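Fimbrin (Schizosaccharomyces pombe, PDB 1RT8) binds and crosslinks actin filaments, associates with actin structures involved in developing and maintaining cell polarity, and has roles in cytokinesis, mating and spore formation. Local coordinates at residues A[281-289]-A[491-502]; A[317-328]-A[354-364]. All coordinates share one frame; numbering follows the deposited sequence.

Contact 1. Residues A[281-289]-A[491-502]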
loop_
_atom_site.group_PDB
_atom_site.type_symbol
_atom_site.label_atom_id
_atom_site.label_comp_id
_atom_site.label_asym_id
_atom_site.label_seq_id
_atom_site.Cartn_x
_atom_site.Cartn_y
_atom_site.Cartn_z
ATOM N N ALA A 281 -18.482 -9.631 -0.326
ATOM C CA ALA A 281 -18.183 -8.492 0.539
ATOM C C ALA A 281 -17.107 -8.845 1.566
ATOM O O ALA A 281 -16.007 -8.292 1.536
ATOM C CB ALA A 281 -19.444 -8.026 1.246
ATOM N N GLU A 282 -17.429 -9.760 2.480
ATOM C CA GLU A 282 -16.462 -10.181 3.487
ATOM C C GLU A 282 -15.338 -10.957 2.806
ATOM O O GLU A 282 -14.165 -10.815 3.160
ATOM C CB GLU A 282 -17.125 -11.055 4.555
ATOM C CG GLU A 282 -16.121 -11.762 5.458
ATOM C CD GLU A 282 -16.684 -12.117 6.817
ATOM O OE1 GLU A 282 -17.741 -12.784 6.886
ATOM O OE2 GLU A 282 -16.060 -11.729 7.824
ATOM N N GLY A 283 -15.707 -11.765 1.815
ATOM C CA GLY A 283 -14.724 -12.540 1.087
ATOM C C GLY A 283 -13.717 -11.658 0.378
ATOM O O GLY A 283 -12.517 -11.950 0.387
ATOM N N GLU A 284 -14.192 -10.577 -0.241
ATOM C CA GLU A 284 -13.301 -9.664 -0.951
ATOM C C GLU A 284 -12.354 -8.961 0.015
ATOM O O GLU A 284 -11.169 -8.786 -0.286
ATOM C CB GLU A 284 -14.090 -8.606 -1.734
ATOM C CG GLU A 284 -14.775 -9.112 -3.002
ATOM C CD GLU A 284 -13.826 -9.843 -3.941
ATOM O OE1 GLU A 284 -12.727 -9.323 -4.215
ATOM O OE2 GLU A 284 -14.181 -10.941 -4.413
ATOM N N ARG A 285 -12.873 -8.561 1.174
ATOM C CA ARG A 285 -12.046 -7.875 2.164
ATOM C C ARG A 285 -10.931 -8.778 2.683
ATOM O O ARG A 285 -9.777 -8.354 2.780
ATOM C CB ARG A 285 -12.908 -7.371 3.324
ATOM C CG ARG A 285 -13.727 -6.125 2.977
ATOM C CD ARG A 285 -12.819 -5.003 2.521
ATOM N NE ARG A 285 -11.806 -4.688 3.528
ATOM C CZ ARG A 285 -10.577 -4.269 3.244
ATOM N NH1 ARG A 285 -10.209 -4.109 1.984
ATOM N NH2 ARG A 285 -9.703 -4.033 4.217
ATOM N N GLU A 286 -11.271 -10.022 3.011
ATOM C CA GLU A 286 -10.265 -10.958 3.501
ATOM C C GLU A 286 -9.192 -11.106 2.436
ATOM O O GLU A 286 -8.002 -11.087 2.740
ATOM C CB GLU A 286 -10.883 -12.333 3.810
ATOM C CG GLU A 286 -11.927 -12.324 4.928
ATOM C CD GLU A 286 -12.380 -13.721 5.328
ATOM O OE1 GLU A 286 -12.418 -14.613 4.459
ATOM O OE2 GLU A 286 -12.718 -13.931 6.509
ATOM N N ALA A 287 -9.620 -11.237 1.182
ATOM C CA ALA A 287 -8.695 -11.390 0.065
ATOM C C ALA A 287 -7.715 -10.218 -0.001
ATOM O O ALA A 287 -6.514 -10.419 -0.193
ATOM C CB ALA A 287 -9.473 -11.514 -1.261
ATOM N N ARG A 288 -8.225 -8.999 0.160
ATOM C CA ARG A 288 -7.376 -7.811 0.115
ATOM C C ARG A 288 -6.445 -7.728 1.321
ATOM O O ARG A 288 -5.311 -7.284 1.190
ATOM C CB ARG A 288 -8.234 -6.544 0.021
ATOM C CG ARG A 288 -8.678 -6.219 -1.404
ATOM C CD ARG A 288 -9.760 -5.141 -1.430
ATOM N NE ARG A 288 -10.234 -4.853 -2.787
ATOM C CZ ARG A 288 -9.531 -4.194 -3.708
ATOM N NH1 ARG A 288 -8.314 -3.748 -3.427
ATOM N NH2 ARG A 288 -10.050 -3.976 -4.914
ATOM N N VAL A 289 -6.929 -8.151 2.488
ATOM C CA VAL A 289 -6.119 -8.147 3.707
ATOM C C VAL A 289 -5.020 -9.205 3.604
ATOM O O VAL A 289 -3.864 -8.945 3.950
ATOM C CB VAL A 289 -6.982 -8.440 4.963
ATOM C CG1 VAL A 289 -6.085 -8.654 6.176
ATOM C CG2 VAL A 289 -7.943 -7.271 5.218
ATOM N N LEU A 491 -8.797 -2.460 7.535
ATOM C CA LEU A 491 -9.296 -1.094 7.466
ATOM C C LEU A 491 -10.385 -0.941 8.534
ATOM O O LEU A 491 -10.878 -1.931 9.088
ATOM C CB LEU A 491 -9.895 -0.799 6.087
ATOM C CG LEU A 491 -8.954 -0.571 4.895
ATOM C CD1 LEU A 491 -9.784 -0.462 3.617
ATOM C CD2 LEU A 491 -8.135 0.693 5.106
ATOM N N PRO A 492 -10.773 0.305 8.841
ATOM C CA PRO A 492 -11.807 0.538 9.850
ATOM C C PRO A 492 -13.086 -0.265 9.598
ATOM O O PRO A 492 -13.683 -0.837 10.519
ATOM C CB PRO A 492 -12.041 2.041 9.753
ATOM C CG PRO A 492 -10.671 2.566 9.392
ATOM C CD PRO A 492 -10.216 1.577 8.342
ATOM N N GLU A 493 -13.495 -0.314 8.337
ATOM C CA GLU A 493 -14.711 -1.007 7.958
ATOM C C GLU A 493 -14.725 -2.487 8.334
ATOM O O GLU A 493 -15.788 -3.071 8.524
ATOM C CB GLU A 493 -14.952 -0.846 6.454
ATOM C CG GLU A 493 -14.012 -1.656 5.591
ATOM C CD GLU A 493 -14.394 -1.604 4.130
ATOM O OE1 GLU A 493 -13.932 -0.686 3.421
ATOM O OE2 GLU A 493 -15.169 -2.474 3.692
ATOM N N ASP A 494 -13.556 -3.102 8.445
ATOM C CA ASP A 494 -13.517 -4.514 8.807
ATOM C C ASP A 494 -13.957 -4.724 10.259
ATOM O O ASP A 494 -14.553 -5.753 10.602
ATOM C CB ASP A 494 -12.120 -5.075 8.559
ATOM C CG ASP A 494 -11.726 -5.001 7.095
ATOM O OD1 ASP A 494 -12.565 -5.364 6.239
ATOM O OD2 ASP A 494 -10.584 -4.591 6.795
ATOM N N ILE A 495 -13.667 -3.743 11.111
ATOM C CA ILE A 495 -14.080 -3.810 12.509
ATOM C C ILE A 495 -15.572 -3.442 12.618
ATOM O O ILE A 495 -16.347 -4.144 13.274
ATOM C CB ILE A 495 -13.234 -2.842 13.376
ATOM C CG1 ILE A 495 -11.811 -3.398 13.530
ATOM C CG2 ILE A 495 -13.893 -2.627 14.733
ATOM C CD1 ILE A 495 -10.858 -2.426 14.200
ATOM N N VAL A 496 -15.974 -2.354 11.963
ATOM C CA VAL A 496 -17.376 -1.913 11.998
ATOM C C VAL A 496 -18.330 -3.016 11.505
ATOM O O VAL A 496 -19.421 -3.201 12.061
ATOM C CB VAL A 496 -17.577 -0.624 11.156
ATOM C CG1 VAL A 496 -19.070 -0.260 11.072
ATOM C CG2 VAL A 496 -16.796 0.517 11.784
ATOM N N ALA A 497 -17.907 -3.757 10.483
ATOM C CA ALA A 497 -18.705 -4.842 9.930
ATOM C C ALA A 497 -18.489 -6.154 10.710
ATOM O O ALA A 497 -19.103 -7.178 10.412
ATOM C CB ALA A 497 -18.345 -5.040 8.452
ATOM N N VAL A 498 -17.604 -6.112 11.698
ATOM C CA VAL A 498 -17.287 -7.268 12.529
ATOM C C VAL A 498 -16.949 -8.535 11.743
ATOM O O VAL A 498 -17.570 -9.579 11.932
ATOM C CB VAL A 498 -18.444 -7.592 13.505
ATOM C CG1 VAL A 498 -17.966 -8.580 14.561
ATOM C CG2 VAL A 498 -18.941 -6.315 14.163
ATOM N N ARG A 499 -15.973 -8.433 10.849
ATOM C CA ARG A 499 -15.539 -9.579 10.061
ATOM C C ARG A 499 -14.593 -10.310 11.014
ATOM O O ARG A 499 -13.452 -9.907 11.199
ATOM C CB ARG A 499 -14.852 -9.074 8.793
ATOM C CG ARG A 499 -15.854 -8.298 7.919
ATOM C CD ARG A 499 -15.255 -7.521 6.739
ATOM N NE ARG A 499 -16.333 -7.025 5.878
ATOM C CZ ARG A 499 -16.422 -5.785 5.411
ATOM N NH1 ARG A 499 -15.488 -4.886 5.710
ATOM N NH2 ARG A 499 -17.462 -5.438 4.657
ATOM N N PRO A 500 -15.083 -11.389 11.647
ATOM C CA PRO A 500 -14.368 -12.227 12.620
ATOM C C PRO A 500 -12.883 -12.500 12.437
ATOM O O PRO A 500 -12.108 -12.268 13.357
ATOM C CB PRO A 500 -15.213 -13.505 12.675
ATOM C CG PRO A 500 -15.938 -13.503 11.366
ATOM C CD PRO A 500 -16.313 -12.066 11.206
ATOM N N ARG A 501 -12.476 -13.005 11.280
ATOM C CA ARG A 501 -11.059 -13.279 11.064
ATOM C C ARG A 501 -10.230 -12.002 11.053
ATOM O O ARG A 501 -9.078 -11.991 11.498
ATOM C CB ARG A 501 -10.841 -14.010 9.744
ATOM C CG ARG A 501 -11.482 -15.371 9.683
ATOM C CD ARG A 501 -11.291 -15.944 8.310
ATOM N NE ARG A 501 -11.714 -17.327 8.249
ATOM C CZ ARG A 501 -11.851 -18.010 7.119
ATOM N NH1 ARG A 501 -11.603 -17.425 5.956
ATOM N NH2 ARG A 501 -12.222 -19.282 7.159
ATOM N N LEU A 502 -10.810 -10.928 10.539
ATOM C CA LEU A 502 -10.081 -9.678 10.466
ATOM C C LEU A 502 -10.009 -9.037 11.841
ATOM O O LEU A 502 -9.020 -8.383 12.170
ATOM C CB LEU A 502 -10.723 -8.752 9.429
ATOM C CG LEU A 502 -10.867 -9.411 8.044
ATOM C CD1 LEU A 502 -11.340 -8.392 6.997
ATOM C CD2 LEU A 502 -9.530 -10.002 7.616
#

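Contact 2. Residues A[317-328]-A[354-364]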
loop_
_atom_site.group_PDB
_atom_site.type_symbol
_atom_site.label_atom_id
_atom_site.label_comp_id
_atom_site.label_asym_id
_atom_site.label_seq_id
_atom_site.Cartn_x
_atom_site.Cartn_y
_atom_site.Cartn_z
ATOM N N LEU A 317 4.126 -21.459 -1.451
ATOM C CA LEU A 317 5.363 -22.120 -1.080
ATOM C C LEU A 317 6.403 -21.105 -0.615
ATOM O O LEU A 317 7.138 -21.361 0.337
ATOM C CB LEU A 317 5.879 -22.960 -2.250
ATOM C CG LEU A 317 4.984 -24.177 -2.531
ATOM C CD1 LEU A 317 5.445 -24.911 -3.781
ATOM C CD2 LEU A 317 4.995 -25.105 -1.328
ATOM N N GLN A 318 6.461 -19.951 -1.267
ATOM C CA GLN A 318 7.409 -18.919 -0.855
ATOM C C GLN A 318 7.073 -18.435 0.551
ATOM O O GLN A 318 7.966 -18.252 1.376
ATOM C CB GLN A 318 7.381 -17.733 -1.808
ATOM C CG GLN A 318 8.010 -17.999 -3.161
ATOM C CD GLN A 318 7.821 -16.827 -4.101
ATOM O OE1 GLN A 318 8.245 -15.706 -3.812
ATOM N NE2 GLN A 318 7.174 -17.076 -5.230
ATOM N N ALA A 319 5.782 -18.236 0.814
ATOM C CA ALA A 319 5.312 -17.774 2.114
ATOM C C ALA A 319 5.790 -18.713 3.216
ATOM O O ALA A 319 6.322 -18.252 4.233
ATOM C CB ALA A 319 3.777 -17.680 2.127
ATOM N N TYR A 320 5.607 -20.021 3.014
ATOM C CA TYR A 320 6.045 -21.012 4.001
ATOM C C TYR A 320 7.512 -20.824 4.350
ATOM O O TYR A 320 7.884 -20.898 5.511
ATOM C CB TYR A 320 5.874 -22.448 3.492
ATOM C CG TYR A 320 4.486 -23.027 3.641
ATOM C CD1 TYR A 320 3.685 -23.252 2.517
ATOM C CD2 TYR A 320 3.958 -23.333 4.904
ATOM C CE1 TYR A 320 2.396 -23.764 2.642
ATOM C CE2 TYR A 320 2.655 -23.850 5.034
ATOM C CZ TYR A 320 1.888 -24.058 3.893
ATOM O OH TYR A 320 0.615 -24.549 3.982
ATOM N N ASP A 321 8.336 -20.600 3.329
ATOM C CA ASP A 321 9.776 -20.420 3.506
ATOM C C ASP A 321 10.127 -19.100 4.180
ATOM O O ASP A 321 11.092 -19.030 4.948
ATOM C CB ASP A 321 10.482 -20.511 2.155
ATOM C CG ASP A 321 11.427 -21.693 2.068
ATOM O OD1 ASP A 321 11.224 -22.680 2.805
ATOM O OD2 ASP A 321 12.365 -21.642 1.249
ATOM N N LYS A 322 9.346 -18.058 3.894
ATOM C CA LYS A 322 9.579 -16.741 4.488
ATOM C C LYS A 322 9.258 -16.782 5.973
ATOM O O LYS A 322 9.898 -16.105 6.775
ATOM C CB LYS A 322 8.697 -15.686 3.820
ATOM C CG LYS A 322 8.977 -15.472 2.342
ATOM C CD LYS A 322 10.274 -14.716 2.113
ATOM C CE LYS A 322 10.430 -14.368 0.639
ATOM N NZ LYS A 322 11.672 -13.590 0.370
ATOM N N ILE A 323 8.260 -17.581 6.327
ATOM C CA ILE A 323 7.827 -17.725 7.710
ATOM C C ILE A 323 8.715 -18.718 8.461
ATOM O O ILE A 323 8.976 -18.549 9.651
ATOM C CB ILE A 323 6.355 -18.211 7.772
ATOM C CG1 ILE A 323 5.436 -17.159 7.146
ATOM C CG2 ILE A 323 5.943 -18.473 9.211
ATOM C CD1 ILE A 323 4.000 -17.600 7.021
ATOM N N THR A 324 9.169 -19.752 7.760
ATOM C CA THR A 324 10.025 -20.775 8.349
ATOM C C THR A 324 11.078 -21.198 7.325
ATOM O O THR A 324 10.848 -22.096 6.525
ATOM C CB THR A 324 9.220 -22.029 8.749
ATOM O OG1 THR A 324 8.072 -21.645 9.515
ATOM C CG2 THR A 324 10.081 -22.966 9.589
ATOM N N PRO A 325 12.247 -20.549 7.341
ATOM C CA PRO A 325 13.322 -20.876 6.402
ATOM C C PRO A 325 13.625 -22.367 6.365
ATOM O O PRO A 325 13.533 -23.055 7.382
ATOM C CB PRO A 325 14.488 -20.060 6.931
ATOM C CG PRO A 325 13.795 -18.838 7.469
ATOM C CD PRO A 325 12.646 -19.443 8.227
ATOM N N ASN A 326 13.981 -22.852 5.181
ATOM C CA ASN A 326 14.298 -24.259 4.968
ATOM C C ASN A 326 13.120 -25.195 5.185
ATOM O O ASN A 326 13.295 -26.322 5.652
ATOM C CB ASN A 326 15.451 -24.701 5.867
ATOM C CG ASN A 326 16.763 -24.066 5.481
ATOM O OD1 ASN A 326 17.103 -23.975 4.296
ATOM N ND2 ASN A 326 17.525 -23.633 6.482
ATOM N N THR A 327 11.919 -24.739 4.850
ATOM C CA THR A 327 10.746 -25.588 5.001
ATOM C C THR A 327 10.486 -26.288 3.671
ATOM O O THR A 327 10.139 -27.468 3.628
ATOM C CB THR A 327 9.491 -24.766 5.382
ATOM O OG1 THR A 327 9.617 -24.292 6.726
ATOM C CG2 THR A 327 8.232 -25.617 5.262
ATOM N N VAL A 328 10.689 -25.551 2.586
ATOM C CA VAL A 328 10.440 -26.072 1.252
ATOM C C VAL A 328 11.653 -26.621 0.500
ATOM O O VAL A 328 12.698 -25.978 0.418
ATOM C CB VAL A 328 9.782 -24.979 0.378
ATOM C CG1 VAL A 328 9.447 -25.532 -0.992
ATOM C CG2 VAL A 328 8.532 -24.460 1.068
ATOM N N TYR A 354 1.645 -30.089 -2.360
ATOM C CA TYR A 354 2.802 -29.947 -1.487
ATOM C C TYR A 354 2.547 -28.820 -0.479
ATOM O O TYR A 354 2.812 -28.966 0.713
ATOM C CB TYR A 354 4.041 -29.661 -2.347
ATOM C CG TYR A 354 5.365 -29.603 -1.608
ATOM C CD1 TYR A 354 5.591 -30.360 -0.455
ATOM C CD2 TYR A 354 6.404 -28.809 -2.083
ATOM C CE1 TYR A 354 6.833 -30.318 0.210
ATOM C CE2 TYR A 354 7.634 -28.761 -1.435
ATOM C CZ TYR A 354 7.843 -29.515 -0.288
ATOM O OH TYR A 354 9.062 -29.439 0.359
ATOM N N ALA A 355 2.007 -27.705 -0.960
ATOM C CA ALA A 355 1.715 -26.575 -0.093
ATOM C C ALA A 355 0.733 -26.975 1.011
ATOM O O ALA A 355 0.892 -26.582 2.164
ATOM C CB ALA A 355 1.144 -25.425 -0.911
ATOM N N VAL A 356 -0.286 -27.750 0.651
ATOM C CA VAL A 356 -1.287 -28.195 1.619
ATOM C C VAL A 356 -0.683 -29.123 2.673
ATOM O O VAL A 356 -0.982 -28.992 3.861
ATOM C CB VAL A 356 -2.467 -28.887 0.898
ATOM C CG1 VAL A 356 -3.359 -29.621 1.892
ATOM C CG2 VAL A 356 -3.293 -27.821 0.164
ATOM N N ASP A 357 0.182 -30.041 2.243
ATOM C CA ASP A 357 0.825 -30.963 3.174
ATOM C C ASP A 357 1.759 -30.234 4.145
ATOM O O ASP A 357 1.828 -30.578 5.327
ATOM C CB ASP A 357 1.602 -32.039 2.416
ATOM C CG ASP A 357 0.704 -33.142 1.888
ATOM O OD1 ASP A 357 -0.457 -33.235 2.329
ATOM O OD2 ASP A 357 1.165 -33.930 1.040
ATOM N N LEU A 358 2.488 -29.238 3.655
ATOM C CA LEU A 358 3.377 -28.473 4.528
ATOM C C LEU A 358 2.546 -27.774 5.591
ATOM O O LEU A 358 3.026 -27.502 6.690
ATOM C CB LEU A 358 4.163 -27.440 3.731
ATOM C CG LEU A 358 5.318 -28.000 2.907
ATOM C CD1 LEU A 358 5.874 -26.913 2.012
ATOM C CD2 LEU A 358 6.401 -28.550 3.847
ATOM N N GLY A 359 1.293 -27.481 5.247
ATOM C CA GLY A 359 0.389 -26.837 6.178
ATOM C C GLY A 359 -0.078 -27.848 7.204
ATOM O O GLY A 359 -0.145 -27.558 8.399
ATOM N N LYS A 360 -0.396 -29.052 6.737
ATOM C CA LYS A 360 -0.842 -30.096 7.640
ATOM C C LYS A 360 0.291 -30.435 8.608
ATOM O O LYS A 360 0.059 -30.597 9.802
ATOM C CB LYS A 360 -1.279 -31.332 6.843
ATOM C CG LYS A 360 -2.545 -31.092 6.026
ATOM C CD LYS A 360 -3.025 -32.345 5.318
ATOM C CE LYS A 360 -4.409 -32.140 4.692
ATOM N NZ LYS A 360 -4.905 -33.377 4.006
ATOM N N ASN A 361 1.516 -30.521 8.097
ATOM C CA ASN A 361 2.664 -30.823 8.950
ATOM C C ASN A 361 2.822 -29.782 10.048
ATOM O O ASN A 361 3.190 -30.111 11.180
ATOM C CB ASN A 361 3.962 -30.866 8.142
ATOM C CG ASN A 361 4.043 -32.073 7.239
ATOM O OD1 ASN A 361 3.479 -33.118 7.543
ATOM N ND2 ASN A 361 4.760 -31.938 6.126
ATOM N N GLN A 362 2.539 -28.527 9.707
ATOM C CA GLN A 362 2.668 -27.435 10.657
ATOM C C GLN A 362 1.496 -27.287 11.621
ATOM O O GLN A 362 1.461 -26.355 12.428
ATOM C CB GLN A 362 2.900 -26.132 9.909
ATOM C CG GLN A 362 4.301 -26.017 9.355
ATOM C CD GLN A 362 4.543 -24.692 8.676
ATOM O OE1 GLN A 362 3.895 -23.693 8.994
ATOM N NE2 GLN A 362 5.496 -24.667 7.747
ATOM N N GLY A 363 0.541 -28.207 11.543
ATOM C CA GLY A 363 -0.597 -28.151 12.440
ATOM C C GLY A 363 -1.837 -27.441 11.923
ATOM O O GLY A 363 -2.831 -27.349 12.640
ATOM N N PHE A 364 -1.791 -26.934 10.694
ATOM C CA PHE A 364 -2.950 -26.250 10.120
ATOM C C PHE A 364 -4.152 -27.194 10.120
ATOM O O PHE A 364 -4.005 -28.421 10.138
ATOM C CB PHE A 364 -2.694 -25.847 8.657
ATOM C CG PHE A 364 -1.633 -24.791 8.461
ATOM C CD1 PHE A 364 -0.844 -24.344 9.518
ATOM C CD2 PHE A 364 -1.409 -24.261 7.184
ATOM C CE1 PHE A 364 0.159 -23.389 9.306
ATOM C CE2 PHE A 364 -0.416 -23.308 6.959
ATOM C CZ PHE A 364 0.374 -22.868 8.023
HETATM O O HOH W 1 6.218 -22.074 7.422
#

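Contact 1. Residues A[281-289]-A[491-502]
Arg-285 and Asp-494 form the ionic centre of this contact. The guanidinium grips the carboxylate side-on: NE of Arg-285 lies 2.9 Å from OD1 of Asp-494, and NH2 of Arg-285 lies 2.8 Å from OD2 of Asp-494. Both bonds are nearly straight and use syn lone pairs, and the planes differ by only 6°. Bends at chi2 (-58°) and chi3 of Arg-285 curl its chain so that the edge carrying NE and NH2 faces Asp-494.

Each oxygen of Asp-494 has a second donor: OD2 takes the backbone N of Leu-491 at 2.9 Å, and OD1 takes NH1 of Arg-499 at 3.0 Å, both on the anti side and tilted out of the carboxylate plane. Four bonds fix the rotation of this buried carboxylate, and the two arginines would probably favour its ionised form. NH1 of Arg-499 also binds OE2 of Glu-493, so two acidic groups balance two arginines in one salt-bridge network.

A second ion pair, Glu-286 OE1 with Arg-501 NH1 at 3.3 Å, is weak and poorly angled. Glu-282 and Arg-499 slide past each other: OE2 of Glu-282 lies 3.1 Å from CB of Arg-499 and touches CD of Pro-500, buried with no polar partner.

Aliphatic atoms cover guanidinium faces: CG of Arg-285 sits over one face of Arg-499, opposite CB of Ala-497, and CD1 of Leu-491 over a face of Arg-285. The apolar pair is Val-289 with Leu-502, tip to tip, CG2 of Val-289 4.0 Å from CD2 of Leu-502.

The arrangement joins two calponin-homology domains: the start of helix 282-296, in CH3, runs at 138° to helix 492-496, in CH4. Pro-492 and Val-496 rest on helix 467-483, Ala-287 packs on helix 306-309, and Arg-501 makes a cation-pi contact with Trp-387.

Contact 2. Residues A[317-328]-A[354-364]
Tyr-320 fills the tight part of the contact, lying across helix 345-361. CB of Leu-358 stands over the centre of its ring, 4.0 Å from the centroid and 8° off the normal, a CH-pi contact. At the ring's far end, OH of Tyr-320 donates a weak hydrogen bond to O of Ala-355 (2.7 Å) and lies 3.2 Å from CA of Gly-359, where a side chain would collide with it. The ring of Phe-364 is near parallel to that of Tyr-320 but slid aside. Leu-358, with CG beside its backbone N (chi1 -76°), sends CD1 to CG2 of Val-328 and CD2 to CG2 of Thr-327, both 3.7 Å away. CD2 of Leu-317 meets CA of Ala-355 at 3.8 Å, CD1 of Leu-358 at 3.9 Å and CD2 of Tyr-354 at 4.0 Å. Tyr-354 also packs on Val-328 while its OH binds N of Asn-329.

The looser side lies where helix 314-323 ends. There NE2 of Gln-362 donates to a water, which in turn donates to O of Tyr-320 and also hydrogen-bonds OG1 of Thr-324. The amide plane stands at 89° to the tyrosine ring.

With an alanine here instead of Tyr-320, a gap would probably open beneath Leu-358 and beside Phe-364, and O of Ala-355 would lose its hydroxyl donor.

The chemistry is that of a mainly apolar seam within one CH domain, with direct polar help limited to one weak bond and water bridging the margin.

Overall arrangement
Both contacts lie in the second actin-binding region, residues 268-513, but at different levels of organisation. Contact 1 ties CH3 to CH4 through segments 202 residues apart in sequence, whereas contact 2 joins two helices inside CH3, 26 residues apart, and falls within the span of chain that contact 1 brings together. Their centres are 25 Å apart and their nearest atoms about 12 Å, so they do not touch. Helix 282-296 connects them: its first turns carry contact 1, and further along Trp-293 and Leu-294 pack on Ile-323 and Ala-319 of segment 317-328. Contact 1 is chiefly ionic and partly buried, 16 Å from the chain centre; contact 2 is chiefly apolar, 26 Å from it.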